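Local coordinates for protein cytolethal distending toxin subunit B (Escherichia coli, PDB 2F1N) that nicks DNA as the endonuclease subunit of a tripartite toxin, very probably damaging the DNA of intoxicated cells and so arresting them at G2/M, at residues W34-N37 and V38-I42. Numbering follows the deposited sequence.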
loop_
_atom_site.group_PDB
_atom_site.type_symbol
_atom_site.label_atom_id
_atom_site.label_comp_id
_atom_site.label_asym_id
_atom_site.label_seq_id
_atom_site.Cartn_x
_atom_site.Cartn_y
_atom_site.Cartn_z
ATOM N N TRP A 34 10.411 0.428 12.012
ATOM C CA TRP A 34 9.119 -0.125 12.451
ATOM C C TRP A 34 8.690 0.344 13.838
ATOM O O TRP A 34 7.615 0.902 13.980
ATOM C CB TRP A 34 9.112 -1.642 12.395
ATOM C CG TRP A 34 8.864 -2.137 11.000
ATOM C CD1 TRP A 34 9.811 -2.445 10.024
ATOM C CD2 TRP A 34 7.581 -2.441 10.425
ATOM N NE1 TRP A 34 9.174 -2.868 8.878
ATOM C CE2 TRP A 34 7.815 -2.902 9.101
ATOM C CE3 TRP A 34 6.259 -2.317 10.888
ATOM C CZ2 TRP A 34 6.780 -3.261 8.228
ATOM C CZ3 TRP A 34 5.224 -2.747 10.048
ATOM C CH2 TRP A 34 5.494 -3.190 8.728
ATOM N N ASN A 35 9.549 0.139 14.860
ATOM C CA ASN A 35 9.112 0.371 16.260
ATOM C C ASN A 35 8.896 1.828 16.598
ATOM O O ASN A 35 8.072 2.134 17.467
ATOM C CB ASN A 35 10.039 -0.268 17.325
ATOM C CG ASN A 35 9.375 -0.338 18.747
ATOM O OD1 ASN A 35 8.197 -0.720 18.917
ATOM N ND2 ASN A 35 10.154 0.035 19.781
ATOM N N ILE A 36 9.605 2.710 15.889
ATOM C CA ILE A 36 9.366 4.150 16.037
ATOM C C ILE A 36 8.527 4.764 14.925
ATOM O O ILE A 36 7.435 5.248 15.189
ATOM C CB ILE A 36 10.711 4.926 16.220
ATOM C CG1 ILE A 36 11.574 4.212 17.252
ATOM C CG2 ILE A 36 10.430 6.400 16.609
ATOM C CD1 ILE A 36 11.033 4.278 18.646
ATOM N N ASN A 37 9.005 4.719 13.685
ATOM C CA ASN A 37 8.388 5.501 12.607
ATOM C C ASN A 37 7.072 4.926 12.110
ATOM O O ASN A 37 6.089 5.637 12.036
ATOM C CB ASN A 37 9.356 5.717 11.465
ATOM C CG ASN A 37 10.676 6.323 11.957
ATOM O OD1 ASN A 37 10.687 7.417 12.557
ATOM N ND2 ASN A 37 11.759 5.628 11.738
ATOM N N VAL A 38 7.022 3.633 11.800
ATOM C CA VAL A 38 5.707 3.065 11.448
ATOM C C VAL A 38 4.704 3.146 12.606
ATOM O O VAL A 38 3.523 3.472 12.388
ATOM C CB VAL A 38 5.854 1.570 10.979
ATOM C CG1 VAL A 38 4.475 0.936 10.908
ATOM C CG2 VAL A 38 6.600 1.458 9.604
ATOM N N ARG A 39 5.173 2.881 13.817
ATOM C CA ARG A 39 4.322 2.978 15.000
ATOM C C ARG A 39 3.644 4.348 15.124
ATOM O O ARG A 39 2.450 4.433 15.398
ATOM C CB ARG A 39 5.148 2.718 16.238
ATOM C CG ARG A 39 4.305 2.835 17.490
ATOM C CD ARG A 39 5.121 2.814 18.749
ATOM N NE ARG A 39 5.562 1.471 19.099
ATOM C CZ ARG A 39 4.863 0.637 19.887
ATOM N NH1 ARG A 39 3.689 1.008 20.356
ATOM N NH2 ARG A 39 5.344 -0.563 20.192
ATOM N N GLN A 40 4.421 5.406 14.907
ATOM C CA GLN A 40 3.873 6.766 14.935
ATOM C C GLN A 40 2.819 7.033 13.870
ATOM O O GLN A 40 1.824 7.712 14.150
ATOM C CB GLN A 40 5.014 7.806 14.902
ATOM C CG GLN A 40 5.763 8.020 16.305
ATOM C CD GLN A 40 5.515 6.944 17.400
ATOM O OE1 GLN A 40 6.457 6.211 17.805
ATOM N NE2 GLN A 40 4.271 6.875 17.909
ATOM N N LEU A 41 3.008 6.492 12.663
ATOM C CA LEU A 41 1.998 6.639 11.619
ATOM C C LEU A 41 0.650 5.980 11.912
ATOM O O LEU A 41 -0.398 6.537 11.507
ATOM C CB LEU A 41 2.525 6.111 10.287
ATOM C CG LEU A 41 3.420 6.949 9.390
ATOM C CD1 LEU A 41 2.800 8.273 8.895
ATOM C CD2 LEU A 41 4.609 7.261 10.163
ATOM N N ILE A 42 0.686 4.824 12.600
ATOM C CA ILE A 42 -0.511 4.008 12.869
ATOM C C ILE A 42 -1.131 4.118 14.275
ATOM O O ILE A 42 -2.075 3.366 14.615
ATOM C CB ILE A 42 -0.243 2.514 12.528
ATOM C CG1 ILE A 42 0.815 1.912 13.485
ATOM C CG2 ILE A 42 0.156 2.397 11.035
ATOM C CD1 ILE A 42 0.781 0.437 13.558
#
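Val38 packs against the indole of Trp34 one turn along helix 31-42, the helix of a beta-alpha-beta unit between strands 18-25 and 50-56 of this DNase I-like fold. Val38 CG1, anti to the backbone N (chi1 168°), reaches the benzo rim, 3.7 Å from Trp34 CE3. Val38 CG2 lies over one face of Trp34, 4.3 Å from the centroid of its six-membered ring and 21° off its normal, a CH-pi contact. The indole NE1 hydrogen-bonds to Ala56 O, and Val38 also touches Leu23 of strand 18-25. The side chain of Asn37, just before Val38, touches Trp21 of the same strand and Ile250.

The backbone widens here: Arg39 N bonds to Trp34 O at 3.1 Å, an i to i+5 link that marks a pi-type turn. Gln40 N then bonds to Ile36 O at 3.0 Å, an ordinary alpha-helical step.

On the more exposed side, Arg39 runs alongside Asn35 and bends at chi3, bringing NE weakly onto Asn35 O at 3.1 Å. Its NH1 bonds to Leu84 O, a second hold. The amide and guanidinium planes stand 82° apart, yet Asn35 OD1 lies almost in the guanidinium plane, accepting from Arg39 NH2 at 3.1 Å.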